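Local coordinates for oligopeptide-binding protein oppA (Lactococcus lactis, PDB 3DRF) that captures oligopeptides in a voluminous, venus fly-trap cavity and serves the OppABCDF ABC transporter that imports them, at residues A[35-40]-A[253-258]; A[42-47]-A[447-452]; A[293-298]-A[555-560]. All coordinates share one frame; numbering follows the deposited sequence.

Contact 1: A[35-40]-A[253-258]; sequences LKVAYQ and ITYEVV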
ATOM      1  N   LEU A  35       3.187   4.572  27.210  1.00  9.58           N
ATOM      2  CA  LEU A  35       2.501   5.307  26.146  1.00 10.34           C
ATOM      3  C   LEU A  35       1.308   4.517  25.640  1.00 10.08           C
ATOM      4  O   LEU A  35       1.358   3.335  25.571  1.00 10.57           O
ATOM      5  CB  LEU A  35       3.507   5.553  24.996  1.00 10.38           C
ATOM      6  CG  LEU A  35       3.048   6.441  23.815  1.00 11.12           C
ATOM      7  CD1 LEU A  35       3.101   7.901  24.253  1.00 12.77           C
ATOM      8  CD2 LEU A  35       4.005   6.242  22.661  1.00 11.19           C
ATOM      9  N   LYS A  36       0.264   5.223  25.293  1.00 10.55           N
ATOM     10  CA  LYS A  36      -0.940   4.610  24.760  1.00 10.92           C
ATOM     11  C   LYS A  36      -1.196   5.152  23.353  1.00 10.31           C
ATOM     12  O   LYS A  36      -1.423   6.323  23.193  1.00 10.15           O
ATOM     13  CB  LYS A  36      -2.156   4.938  25.647  1.00 11.45           C
ATOM     14  CG  LYS A  36      -2.047   4.235  27.059  1.00 14.38           C
ATOM     15  CD  LYS A  36      -3.320   4.412  27.758  1.00 18.18           C
ATOM     16  CE  LYS A  36      -3.365   5.858  28.031  1.00 21.32           C
ATOM     17  NZ  LYS A  36      -4.595   6.238  28.884  1.00 21.70           N
ATOM     18  N   VAL A  37      -1.171   4.281  22.358  1.00  9.97           N
ATOM     19  CA  VAL A  37      -1.355   4.644  20.960  1.00  9.39           C
ATOM     20  C   VAL A  37      -2.504   3.842  20.370  1.00  8.84           C
ATOM     21  O   VAL A  37      -2.725   2.735  20.722  1.00  9.31           O
ATOM     22  CB  VAL A  37      -0.044   4.333  20.140  1.00  9.06           C
ATOM     23  CG1 VAL A  37      -0.110   4.952  18.734  1.00  9.68           C
ATOM     24  CG2 VAL A  37       1.194   4.873  20.846  1.00  9.89           C
ATOM     25  N   ALA A  38      -3.223   4.447  19.441  1.00  8.93           N
ATOM     26  CA  ALA A  38      -4.207   3.755  18.621  1.00  8.92           C
ATOM     27  C   ALA A  38      -4.040   4.043  17.123  1.00  8.85           C
ATOM     28  O   ALA A  38      -3.516   5.036  16.720  1.00  8.82           O
ATOM     29  CB  ALA A  38      -5.676   4.079  19.093  1.00  9.73           C
ATOM     30  N   TYR A  39      -4.577   3.111  16.350  1.00  8.90           N
ATOM     31  CA  TYR A  39      -4.815   3.288  14.912  1.00  9.00           C
ATOM     32  C   TYR A  39      -6.316   3.227  14.654  1.00  8.58           C
ATOM     33  O   TYR A  39      -6.974   2.348  15.121  1.00  8.64           O
ATOM     34  CB  TYR A  39      -4.040   2.202  14.101  1.00  9.59           C
ATOM     35  CG  TYR A  39      -3.960   2.530  12.630  1.00  9.97           C
ATOM     36  CD1 TYR A  39      -2.840   3.149  12.088  1.00 11.27           C
ATOM     37  CD2 TYR A  39      -5.033   2.273  11.782  1.00 10.76           C
ATOM     38  CE1 TYR A  39      -2.806   3.468  10.731  1.00 11.78           C
ATOM     39  CE2 TYR A  39      -4.983   2.567  10.490  1.00 12.14           C
ATOM     40  CZ  TYR A  39      -3.883   3.182   9.984  1.00 11.60           C
ATOM     41  OH  TYR A  39      -3.862   3.474   8.637  1.00 14.41           O
ATOM     42  N   GLN A  40      -6.802   4.197  13.906  1.00  8.63           N
ATOM     43  CA  GLN A  40      -8.215   4.249  13.580  1.00  8.75           C
ATOM     44  C   GLN A  40      -8.568   3.207  12.508  1.00  8.90           C
ATOM     45  O   GLN A  40      -8.093   3.227  11.418  1.00  9.09           O
ATOM     46  CB  GLN A  40      -8.602   5.656  13.110  1.00  8.52           C
ATOM     47  CG  GLN A  40     -10.146   5.793  12.953  1.00  8.47           C
ATOM     48  CD  GLN A  40     -10.509   7.184  12.502  1.00  8.38           C
ATOM     49  OE1 GLN A  40     -10.493   7.487  11.339  1.00  9.76           O
ATOM     50  NE2 GLN A  40     -10.824   8.032  13.463  1.00  8.86           N
ATOM     51  N   ILE A 253       4.623   0.444  25.526  1.00  9.55           N
ATOM     52  CA  ILE A 253       3.664   1.039  24.601  1.00  9.53           C
ATOM     53  C   ILE A 253       2.510   0.090  24.371  1.00  9.89           C
ATOM     54  O   ILE A 253       2.764  -1.028  24.060  1.00 10.83           O
ATOM     55  CB  ILE A 253       4.304   1.349  23.194  1.00  9.04           C
ATOM     56  CG1 ILE A 253       5.518   2.260  23.312  1.00  9.49           C
ATOM     57  CG2 ILE A 253       3.206   1.968  22.228  1.00 10.44           C
ATOM     58  CD1 ILE A 253       6.455   2.294  22.047  1.00 12.25           C
ATOM     59  N   THR A 254       1.273   0.540  24.500  1.00  9.95           N
ATOM     60  CA  THR A 254       0.131  -0.263  24.093  1.00 11.00           C
ATOM     61  C   THR A 254      -0.339   0.330  22.746  1.00 10.86           C
ATOM     62  O   THR A 254      -0.333   1.537  22.531  1.00 12.18           O
ATOM     63  CB  THR A 254      -0.966  -0.262  25.163  1.00 12.12           C
ATOM     64  OG1 THR A 254      -1.434   1.083  25.348  1.00 16.54           O
ATOM     65  CG2 THR A 254      -0.383  -0.821  26.445  1.00 13.16           C
ATOM     66  N   TYR A 255      -0.693  -0.535  21.829  1.00  9.68           N
ATOM     67  CA  TYR A 255      -1.117  -0.090  20.493  1.00  9.01           C
ATOM     68  C   TYR A 255      -2.408  -0.837  20.170  1.00  9.71           C
ATOM     69  O   TYR A 255      -2.396  -2.030  20.138  1.00 10.29           O
ATOM     70  CB  TYR A 255      -0.012  -0.364  19.451  1.00  8.88           C
ATOM     71  CG  TYR A 255       0.125   0.670  18.323  1.00  9.23           C
ATOM     72  CD1 TYR A 255      -0.963   1.240  17.722  1.00  8.27           C
ATOM     73  CD2 TYR A 255       1.342   1.052  17.886  1.00  8.73           C
ATOM     74  CE1 TYR A 255      -0.821   2.153  16.699  1.00  8.04           C
ATOM     75  CE2 TYR A 255       1.489   1.973  16.870  1.00  8.55           C
ATOM     76  CZ  TYR A 255       0.397   2.520  16.298  1.00  8.85           C
ATOM     77  OH  TYR A 255       0.537   3.464  15.326  1.00  9.83           O
ATOM     78  N   GLU A 256      -3.505  -0.098  19.994  1.00  9.68           N
ATOM     79  CA  GLU A 256      -4.849  -0.657  19.897  1.00 10.42           C
ATOM     80  C   GLU A 256      -5.563  -0.173  18.651  1.00  9.75           C
ATOM     81  O   GLU A 256      -5.362   0.949  18.278  1.00 11.39           O
ATOM     82  CB  GLU A 256      -5.710  -0.278  21.158  1.00 11.56           C
ATOM     83  CG  GLU A 256      -5.113  -0.672  22.503  1.00 14.16           C
ATOM     84  CD  GLU A 256      -6.074  -0.427  23.651  1.00 16.40           C
ATOM     85  OE1 GLU A 256      -7.067   0.271  23.549  1.00 16.70           O
ATOM     86  OE2 GLU A 256      -5.761  -0.993  24.670  1.00 20.85           O
ATOM     87  N   VAL A 257      -6.545  -0.839  18.148  0.50  9.64           N
ATOM     88  CA  VAL A 257      -7.437  -0.224  17.165  0.50  9.38           C
ATOM     89  C   VAL A 257      -8.539   0.530  17.911  0.50  9.45           C
ATOM     90  O   VAL A 257      -8.866   0.212  19.058  0.50  9.19           O
ATOM     91  CB  VAL A 257      -8.026  -1.214  16.112  0.50  9.50           C
ATOM     92  CG1 VAL A 257      -6.923  -1.720  15.168  0.50  9.10           C
ATOM     93  CG2 VAL A 257      -8.780  -2.356  16.777  0.50 10.24           C
ATOM     94  N   VAL A 258      -9.016   1.592  17.301  1.00  9.57           N
ATOM     95  CA  VAL A 258     -10.159   2.377  17.753  1.00  9.67           C
ATOM     96  C   VAL A 258     -11.060   2.762  16.583  1.00  9.88           C
ATOM     97  O   VAL A 258     -10.581   3.056  15.489  1.00  9.71           O
ATOM     98  CB  VAL A 258      -9.711   3.655  18.486  1.00  9.98           C
ATOM     99  CG1 VAL A 258      -8.956   4.574  17.537  1.00  9.73           C
ATOM    100  CG2 VAL A 258     -10.911   4.369  19.088  1.00  9.93           C
TER
HETATM  101  O   HOH W   1      -3.246   2.049  23.645  1.00 21.64           O
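Val-37 and Tyr-255 pack together where two parallel strands, 35-40 and 253-258, pair as neighbours inside a five-stranded mixed sheet. Five backbone bonds zip them, beginning with Thr-254 N to Leu-35 O at 3.0 Å and ending with Val-258 N to Tyr-39 O.

The tight part is formed by Leu-35, Val-37, Ile-253 and Tyr-255. Branched valine and isoleucine suit extended backbone, and their methyls mesh: Val-37 CG2 lies beside Ile-253 CG2 at 3.8 Å. The other branch, Val-37 CG1, is turned away from the backbone N (chi1 -169°), which sets it over one face of the Tyr-255 ring, a CH-pi contact 3.7 Å from the centroid. Tyr-39 N meets that ring at its edge, and Tyr-255 OH is hydrogen-bonded to Asn-276. Tyr-39 and Val-257 share this face but are partly exposed, Tyr-39 directing its ring away from 253-258. Helix 57-62 packs on both tyrosines.

The other face is looser over Lys-36, Thr-254 and Glu-256, which are partly exposed. Polar and charged tips suit it: Lys-36 lays its aliphatic CG 3.6 Å from Thr-254 OG1 while its NZ reaches Ser-270 O, and Glu-256 OE1 pairs with Tyr-272 OH. Further along, small Ala-38 puts its CB 3.7 Å from Val-258 CG1. On this looser side a water donates to Val-37 O and is hydrogen-bonded to Thr-254 OG1 at 2.7 Å.

Contact 2: A[42-47]-A[447-452]; sequences DSPMKA and LMEFNS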
ATOM      1  N   ASP A  42     -12.134   0.599  11.609  1.00 10.04           N
ATOM      2  CA  ASP A  42     -13.432  -0.012  11.871  1.00 10.89           C
ATOM      3  C   ASP A  42     -13.418  -1.563  11.750  1.00 11.15           C
ATOM      4  O   ASP A  42     -14.320  -2.215  12.169  1.00 13.39           O
ATOM      5  CB  ASP A  42     -14.521   0.615  10.959  1.00 11.16           C
ATOM      6  CG  ASP A  42     -14.851   2.063  11.375  1.00 12.68           C
ATOM      7  OD1 ASP A  42     -14.854   2.280  12.533  1.00 14.54           O
ATOM      8  OD2 ASP A  42     -14.979   2.915  10.535  1.00 15.90           O
ATOM      9  N   SER A  43     -12.363  -2.093  11.173  1.00 10.55           N
ATOM     10  CA  SER A  43     -12.165  -3.545  11.106  1.00  9.98           C
ATOM     11  C   SER A  43     -11.145  -4.049  12.135  1.00  9.58           C
ATOM     12  O   SER A  43     -10.257  -3.355  12.508  1.00 10.05           O
ATOM     13  CB  SER A  43     -11.633  -3.932   9.719  1.00  9.83           C
ATOM     14  OG  SER A  43     -12.608  -3.759   8.721  1.00 11.03           O
ATOM     15  N   PRO A  44     -11.266  -5.294  12.542  1.00 10.19           N
ATOM     16  CA  PRO A  44     -10.281  -5.896  13.437  1.00 10.12           C
ATOM     17  C   PRO A  44      -8.868  -5.861  12.826  1.00  9.87           C
ATOM     18  O   PRO A  44      -8.662  -6.027  11.648  1.00 10.35           O
ATOM     19  CB  PRO A  44     -10.771  -7.359  13.574  1.00 10.99           C
ATOM     20  CG  PRO A  44     -12.176  -7.325  13.230  1.00 12.11           C
ATOM     21  CD  PRO A  44     -12.369  -6.207  12.231  1.00 10.29           C
ATOM     22  N   MET A  45      -7.897  -5.692  13.708  1.00  9.27           N
ATOM     23  CA  MET A  45      -6.497  -5.809  13.357  1.00  9.83           C
ATOM     24  C   MET A  45      -6.201  -7.221  12.805  1.00  9.79           C
ATOM     25  O   MET A  45      -6.694  -8.177  13.282  1.00 10.59           O
ATOM     26  CB  MET A  45      -5.727  -5.583  14.678  1.00 10.40           C
ATOM     27  CG  MET A  45      -4.253  -5.640  14.496  1.00 11.20           C
ATOM     28  SD  MET A  45      -3.354  -5.523  16.052  1.00 12.32           S
ATOM     29  CE  MET A  45      -3.682  -7.161  16.834  1.00 10.36           C
ATOM     30  N   LYS A  46      -5.379  -7.289  11.799  1.00  9.81           N
ATOM     31  CA  LYS A  46      -4.898  -8.564  11.230  1.00 10.16           C
ATOM     32  C   LYS A  46      -3.406  -8.622  11.517  1.00  8.96           C
ATOM     33  O   LYS A  46      -2.592  -8.166  10.766  1.00  8.84           O
ATOM     34  CB  LYS A  46      -5.161  -8.632   9.727  1.00 11.73           C
ATOM     35  CG  LYS A  46      -6.594  -8.762   9.401  1.00 14.92           C
ATOM     36  CD  LYS A  46      -6.765  -8.811   7.909  1.00 18.87           C
ATOM     37  CE  LYS A  46      -5.892  -9.918   7.189  1.00 20.92           C
ATOM     38  NZ  LYS A  46      -6.269 -11.215   7.608  1.00 23.62           N
ATOM     39  N   ALA A  47      -3.065  -9.183  12.664  1.00  8.63           N
ATOM     40  CA  ALA A  47      -1.643  -9.330  13.046  1.00  8.42           C
ATOM     41  C   ALA A  47      -0.932 -10.281  12.073  1.00  8.18           C
ATOM     42  O   ALA A  47      -1.315 -11.355  11.915  1.00  9.13           O
ATOM     43  CB  ALA A  47      -1.475  -9.870  14.461  1.00  9.49           C
ATOM     44  N   LEU A 447     -22.417  -1.163   2.131  1.00  9.94           N
ATOM     45  CA  LEU A 447     -20.965  -0.929   2.085  1.00  9.71           C
ATOM     46  C   LEU A 447     -20.208  -2.150   2.562  1.00  9.41           C
ATOM     47  O   LEU A 447     -20.620  -2.835   3.416  1.00 10.53           O
ATOM     48  CB  LEU A 447     -20.633   0.291   2.945  1.00  9.80           C
ATOM     49  CG  LEU A 447     -21.279   1.624   2.537  1.00 10.47           C
ATOM     50  CD1 LEU A 447     -20.749   2.729   3.534  1.00 12.05           C
ATOM     51  CD2 LEU A 447     -20.961   1.956   1.096  1.00 12.56           C
ATOM     52  N   MET A 448     -19.041  -2.377   1.997  1.00  8.54           N
ATOM     53  CA  MET A 448     -18.284  -3.603   2.252  1.00  8.97           C
ATOM     54  C   MET A 448     -17.231  -3.391   3.340  1.00  8.98           C
ATOM     55  O   MET A 448     -16.468  -2.473   3.286  1.00  9.64           O
ATOM     56  CB  MET A 448     -17.602  -4.044   0.934  1.00  9.09           C
ATOM     57  CG  MET A 448     -16.996  -5.470   1.032  1.00 10.61           C
ATOM     58  SD  MET A 448     -16.382  -6.097  -0.543  1.00 12.33           S
ATOM     59  CE  MET A 448     -17.941  -6.434  -1.383  1.00 14.12           C
ATOM     60  N   GLU A 449     -17.211  -4.283   4.306  1.00  8.97           N
ATOM     61  CA  GLU A 449     -16.200  -4.277   5.400  1.00  8.98           C
ATOM     62  C   GLU A 449     -14.762  -4.480   4.815  1.00  8.43           C
ATOM     63  O   GLU A 449     -14.558  -5.208   3.876  1.00  8.89           O
ATOM     64  CB  GLU A 449     -16.559  -5.399   6.411  1.00 10.33           C
ATOM     65  CG  GLU A 449     -15.637  -5.472   7.654  1.00 11.12           C
ATOM     66  CD  GLU A 449     -14.416  -6.359   7.462  1.00 11.95           C
ATOM     67  OE1 GLU A 449     -14.498  -7.311   6.702  1.00 12.62           O
ATOM     68  OE2 GLU A 449     -13.431  -6.072   8.098  1.00 12.64           O
ATOM     69  N   PHE A 450     -13.823  -3.776   5.405  1.00  8.70           N
ATOM     70  CA  PHE A 450     -12.472  -3.676   4.839  1.00  8.71           C
ATOM     71  C   PHE A 450     -11.700  -5.016   4.659  1.00  8.95           C
ATOM     72  O   PHE A 450     -11.218  -5.281   3.616  1.00  9.13           O
ATOM     73  CB  PHE A 450     -11.630  -2.684   5.631  1.00  9.20           C
ATOM     74  CG  PHE A 450     -10.192  -2.573   5.131  1.00  9.37           C
ATOM     75  CD1 PHE A 450      -9.864  -1.962   3.917  1.00 10.59           C
ATOM     76  CD2 PHE A 450      -9.172  -3.085   5.880  1.00 11.18           C
ATOM     77  CE1 PHE A 450      -8.508  -1.878   3.502  1.00 11.52           C
ATOM     78  CE2 PHE A 450      -7.848  -2.980   5.472  1.00 12.37           C
ATOM     79  CZ  PHE A 450      -7.528  -2.385   4.288  1.00 12.48           C
ATOM     80  N   ASN A 451     -11.639  -5.833   5.712  1.00  9.04           N
ATOM     81  CA  ASN A 451     -10.919  -7.106   5.596  1.00  9.54           C
ATOM     82  C   ASN A 451     -11.569  -8.009   4.526  1.00  9.63           C
ATOM     83  O   ASN A 451     -10.873  -8.608   3.780  1.00  9.82           O
ATOM     84  CB  ASN A 451     -10.812  -7.826   6.973  1.00  9.68           C
ATOM     85  CG  ASN A 451      -9.942  -7.081   7.990  1.00 10.59           C
ATOM     86  OD1 ASN A 451      -9.058  -6.343   7.665  1.00 10.80           O
ATOM     87  ND2 ASN A 451     -10.238  -7.313   9.255  1.00 10.66           N
ATOM     88  N   SER A 452     -12.888  -8.032   4.476  0.50  9.80           N
ATOM     89  CA  SER A 452     -13.625  -8.770   3.443  0.50 10.12           C
ATOM     90  C   SER A 452     -13.273  -8.255   2.043  0.50  9.49           C
ATOM     91  O   SER A 452     -13.039  -9.037   1.113  0.50  8.97           O
ATOM     92  CB  SER A 452     -15.132  -8.642   3.678  0.50 10.34           C
ATOM     93  OG  SER A 452     -15.538  -9.361   4.830  0.50 13.01           O
TER
HETATM   94  O   HOH W   2     -14.491  -2.016   7.742  1.00 10.67           O
HETATM   95  O   HOH W   3      -7.769  -4.558   9.356  1.00 11.41           O
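Ser-43 and Pro-44 meet Glu-449 and Asn-451 in a polar contact between the loop that follows strand 34-40 and the N-terminal end of helix 450-458. The segments lie 400 residues apart in sequence, and within 447-452 Phe-450, whose CB touches Ser-43 OG, also packs on the backbone of the bound peptide. This places the contact next to the peptide, consistent with a bridge between the two lobes in the closed state.

Glu-449 is the N-cap. Its chain folds back at chi2 (-89°), which brings the carboxylate over the first turn: Glu-449 OE1 takes the N-H of Ser-452 N at 2.8 Å. Glu-449 OE2 accepts from Asn-451 N at 3.0 Å. Both donors come from above the carboxylate plane. OE2 has a second donor, Ser-43 OG at 2.5 Å, which arrives on its anti side from the same face as Asn-451 N. A serine fits here because its small hydroxyl also accepts from a water that in turn takes the N-H of Phe-450.

Asn-451 makes the second grip. ND2 gives a nearly straight bond (175°) to Pro-44 O at 3.1 Å, lying in both the amide plane and the carbonyl plane, on a lone pair. A further water donates to both Pro-44 O and Asn-451 OD1, closing a small ring. Lys-46 runs antiparallel to the Asn-451 side chain, its CD 3.4 Å from Asn-451 OD1.

Since one carboxylate serves both the helix start and the loop, the helix N-terminus probably stabilises its negative charge, and the loop is held by a group that the cap already fixes in place.

Contact 3: A[293-298]-A[555-560]; sequences KVLGQQ and MTLDYG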
ATOM      1  N   LYS A 293      -1.242  18.629  20.452  1.00 15.92           N
ATOM      2  CA  LYS A 293      -0.498  19.181  19.316  1.00 16.12           C
ATOM      3  C   LYS A 293      -0.924  18.354  18.084  1.00 15.02           C
ATOM      4  O   LYS A 293      -1.087  17.192  18.198  1.00 15.60           O
ATOM      5  CB  LYS A 293       1.003  19.019  19.603  1.00 17.32           C
ATOM      6  CG  LYS A 293       1.920  19.565  18.525  1.00 20.32           C
ATOM      7  CD  LYS A 293       3.373  19.542  18.936  1.00 23.22           C
ATOM      8  CE  LYS A 293       4.247  19.972  17.833  1.00 24.17           C
ATOM      9  NZ  LYS A 293       5.689  19.945  18.230  1.00 26.70           N
ATOM     10  N   VAL A 294      -1.129  18.958  16.948  1.00 13.50           N
ATOM     11  CA  VAL A 294      -1.517  18.217  15.745  1.00 12.67           C
ATOM     12  C   VAL A 294      -0.409  18.274  14.711  1.00 11.63           C
ATOM     13  O   VAL A 294      -0.098  19.340  14.220  1.00 12.24           O
ATOM     14  CB  VAL A 294      -2.818  18.759  15.185  1.00 13.26           C
ATOM     15  CG1 VAL A 294      -3.244  17.954  14.001  1.00 14.20           C
ATOM     16  CG2 VAL A 294      -3.923  18.734  16.274  1.00 14.01           C
ATOM     17  N   LEU A 295       0.208  17.130  14.451  1.00 10.02           N
ATOM     18  CA  LEU A 295       1.306  17.034  13.500  1.00  9.31           C
ATOM     19  C   LEU A 295       0.751  16.768  12.114  1.00  8.79           C
ATOM     20  O   LEU A 295      -0.324  16.307  12.016  1.00 10.20           O
ATOM     21  CB  LEU A 295       2.247  15.906  13.920  1.00  9.55           C
ATOM     22  CG  LEU A 295       2.774  15.944  15.372  1.00 10.07           C
ATOM     23  CD1 LEU A 295       3.669  14.738  15.602  1.00 12.29           C
ATOM     24  CD2 LEU A 295       3.545  17.223  15.519  1.00 11.73           C
ATOM     25  N   GLY A 296       1.525  17.042  11.080  1.00  8.09           N
ATOM     26  CA  GLY A 296       1.090  16.872   9.680  1.00  8.42           C
ATOM     27  C   GLY A 296       2.225  16.411   8.790  1.00  8.77           C
ATOM     28  O   GLY A 296       3.369  16.562   9.093  1.00  8.68           O
ATOM     29  N   GLN A 297       1.842  15.838   7.657  1.00  9.07           N
ATOM     30  CA  GLN A 297       2.789  15.520   6.607  1.00  9.24           C
ATOM     31  C   GLN A 297       2.041  15.355   5.276  1.00  9.30           C
ATOM     32  O   GLN A 297       0.876  15.080   5.236  1.00 10.22           O
ATOM     33  CB  GLN A 297       3.582  14.225   6.941  1.00  9.79           C
ATOM     34  CG  GLN A 297       2.671  12.942   6.904  1.00 10.60           C
ATOM     35  CD  GLN A 297       3.308  11.587   7.305  1.00 12.69           C
ATOM     36  OE1 GLN A 297       2.636  10.644   7.270  1.00 14.12           O
ATOM     37  NE2 GLN A 297       4.534  11.571   7.746  1.00 12.55           N
ATOM     38  N   GLN A 298       2.768  15.537   4.190  1.00  9.87           N
ATOM     39  CA  GLN A 298       2.289  15.058   2.874  1.00 10.89           C
ATOM     40  C   GLN A 298       2.175  13.558   2.903  1.00 10.87           C
ATOM     41  O   GLN A 298       3.081  12.898   3.263  1.00 12.18           O
ATOM     42  CB  GLN A 298       3.253  15.425   1.763  1.00 11.92           C
ATOM     43  CG  GLN A 298       3.462  16.906   1.558  1.00 13.90           C
ATOM     44  CD  GLN A 298       4.309  17.171   0.313  1.00 15.40           C
ATOM     45  OE1 GLN A 298       5.440  16.868   0.295  1.00 16.84           O
ATOM     46  NE2 GLN A 298       3.683  17.650  -0.721  1.00 16.74           N
ATOM     47  N   MET A 555       7.659  12.773  19.527  1.00 14.84           N
ATOM     48  CA  MET A 555       6.883  12.251  18.414  1.00 14.59           C
ATOM     49  C   MET A 555       7.035  13.194  17.191  1.00 14.51           C
ATOM     50  O   MET A 555       7.188  14.372  17.356  1.00 14.87           O
ATOM     51  CB  MET A 555       5.424  12.078  18.785  1.00 14.83           C
ATOM     52  CG  MET A 555       4.522  11.608  17.663  1.00 14.81           C
ATOM     53  SD  MET A 555       4.933   9.963  16.955  1.00 15.59           S
ATOM     54  CE  MET A 555       3.932   9.937  15.485  1.00 16.36           C
ATOM     55  N   THR A 556       7.008  12.605  15.994  1.00 13.86           N
ATOM     56  CA  THR A 556       7.227  13.417  14.786  1.00 13.79           C
ATOM     57  C   THR A 556       6.581  12.753  13.607  1.00 13.40           C
ATOM     58  O   THR A 556       6.407  11.573  13.585  1.00 13.97           O
ATOM     59  CB  THR A 556       8.745  13.594  14.526  1.00 14.23           C
ATOM     60  OG1 THR A 556       8.948  14.550  13.504  1.00 15.33           O
ATOM     61  CG2 THR A 556       9.412  12.270  14.080  1.00 16.54           C
ATOM     62  N   LEU A 557       6.244  13.552  12.612  1.00 12.45           N
ATOM     63  CA  LEU A 557       5.821  13.056  11.302  1.00 12.79           C
ATOM     64  C   LEU A 557       6.829  13.443  10.199  1.00 13.13           C
ATOM     65  O   LEU A 557       6.543  13.382   9.031  1.00 13.00           O
ATOM     66  CB  LEU A 557       4.391  13.486  10.944  1.00 12.54           C
ATOM     67  CG  LEU A 557       3.229  12.851  11.711  1.00 12.66           C
ATOM     68  CD1 LEU A 557       1.909  13.335  11.108  1.00 11.84           C
ATOM     69  CD2 LEU A 557       3.286  11.273  11.631  1.00 14.56           C
ATOM     70  N   ASP A 558       8.004  13.846  10.599  1.00 13.48           N
ATOM     71  CA  ASP A 558       9.040  14.241   9.667  1.00 14.32           C
ATOM     72  C   ASP A 558       9.616  12.996   8.988  1.00 14.21           C
ATOM     73  O   ASP A 558       9.907  12.022   9.650  1.00 14.71           O
ATOM     74  CB  ASP A 558      10.176  14.939  10.395  1.00 14.64           C
ATOM     75  CG  ASP A 558       9.768  16.283  11.052  1.00 16.15           C
ATOM     76  OD1 ASP A 558       8.686  16.789  10.905  1.00 15.51           O
ATOM     77  OD2 ASP A 558      10.585  16.810  11.777  1.00 19.89           O
ATOM     78  N   TYR A 559       9.794  13.060   7.673  1.00 13.76           N
ATOM     79  CA  TYR A 559      10.412  11.975   6.971  1.00 13.72           C
ATOM     80  C   TYR A 559      11.906  12.021   7.244  1.00 14.48           C
ATOM     81  O   TYR A 559      12.452  13.064   7.486  1.00 15.69           O
ATOM     82  CB  TYR A 559      10.068  12.023   5.461  1.00 13.19           C
ATOM     83  CG  TYR A 559       8.592  11.764   5.132  1.00 12.62           C
ATOM     84  CD1 TYR A 559       8.018  10.562   5.431  1.00 11.01           C
ATOM     85  CD2 TYR A 559       7.787  12.750   4.541  1.00 11.83           C
ATOM     86  CE1 TYR A 559       6.673  10.311   5.146  1.00 12.95           C
ATOM     87  CE2 TYR A 559       6.454  12.505   4.250  1.00 11.73           C
ATOM     88  CZ  TYR A 559       5.908  11.274   4.567  1.00 12.41           C
ATOM     89  OH  TYR A 559       4.594  10.952   4.304  1.00 13.89           O
ATOM     90  N   GLY A 560      12.517  10.878   7.241  1.00 14.75           N
ATOM     91  CA  GLY A 560      13.918  10.879   7.650  1.00 14.36           C
ATOM     92  C   GLY A 560      14.235  10.718   9.170  1.00 13.69           C
ATOM     93  O   GLY A 560      15.365  10.585   9.555  1.00 13.31           O
TER
HETATM   94  O   HOH W   4       6.355  17.284  17.988  1.00 33.98           O
HETATM   95  O   HOH W   5       6.591  17.381   8.967  1.00 12.22           O
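Gln-297 and Tyr-559 meet where the loop after strand 536-549 turns back alongside strand 292-307 of the large mixed sheet. Strand 536-549 is the antiparallel neighbour of 292-307, and the returning loop runs within 15° of the direction of residues 295-298. An ST turn helps shape it, Thr-556 OG1 accepting from Asp-558 N.

Gln-297 spans the gap step by step. Its CB lies 3.7 Å from Leu-557 O. CG is placed between the backbone N and the carbonyl carbon (chi1 68°), where Gln-297 CG lies 3.8 Å from Tyr-559 OH. The extended chain carries the amide onward, and Gln-297 CD stands 3.3 Å from Tyr-559 OH. At the tip NE2 donates to Leu-557 O at 3.0 Å, somewhat bent, while OE1 accepts from Asn-544 ND2 on strand 536-549. A glutamine suits this place because its amide can give on one side and take on the other. The side chains of Gln-297 and Tyr-559 cross at about a right angle, yet the amide and ring planes are only 11° apart; NE2 lies obliquely to the ring.

Apolar packing fills the other end. Leu-557 CD1 presses on Leu-295 CB at 3.8 Å, and Leu-295 CD1 touches Met-555 CG; a water links Lys-293 NZ to Met-555 O. The Tyr-559 ring also meets Phe-79 edge to face. A phenylalanine in place of Tyr-559 would probably leave Gln-298 O without its hydroxyl donor and the strand at this point less firmly tied to the loop. That bond is short, Tyr-559 OH reaching Gln-298 O at 2.7 Å, nearly along the C=O axis and near the plane of the ring.

Overall arrangement
From the N terminus, strand 35-40 and the loop 42-47 just after it take partners far along the chain. Contact 1 closes first, when 253-258 returns beside the opening strand in the five-stranded sheet. Contact 3 opens next at 293-298, in the large mixed sheet; 447-452 then closes contact 2, and 555-560, near the C terminus, closes contact 3. Contact 2 thus crosses both others, whereas contacts 1 and 3 follow in series. Contacts 1 and 2 touch through Val-257 CG1 and Met-45 CB, 4.1 Å apart. Contact 1 ties the N-terminal strand into its sheet, contact 2 the loop after it to the start of helix 450-458, and contact 3 the C-terminal loop to the large sheet.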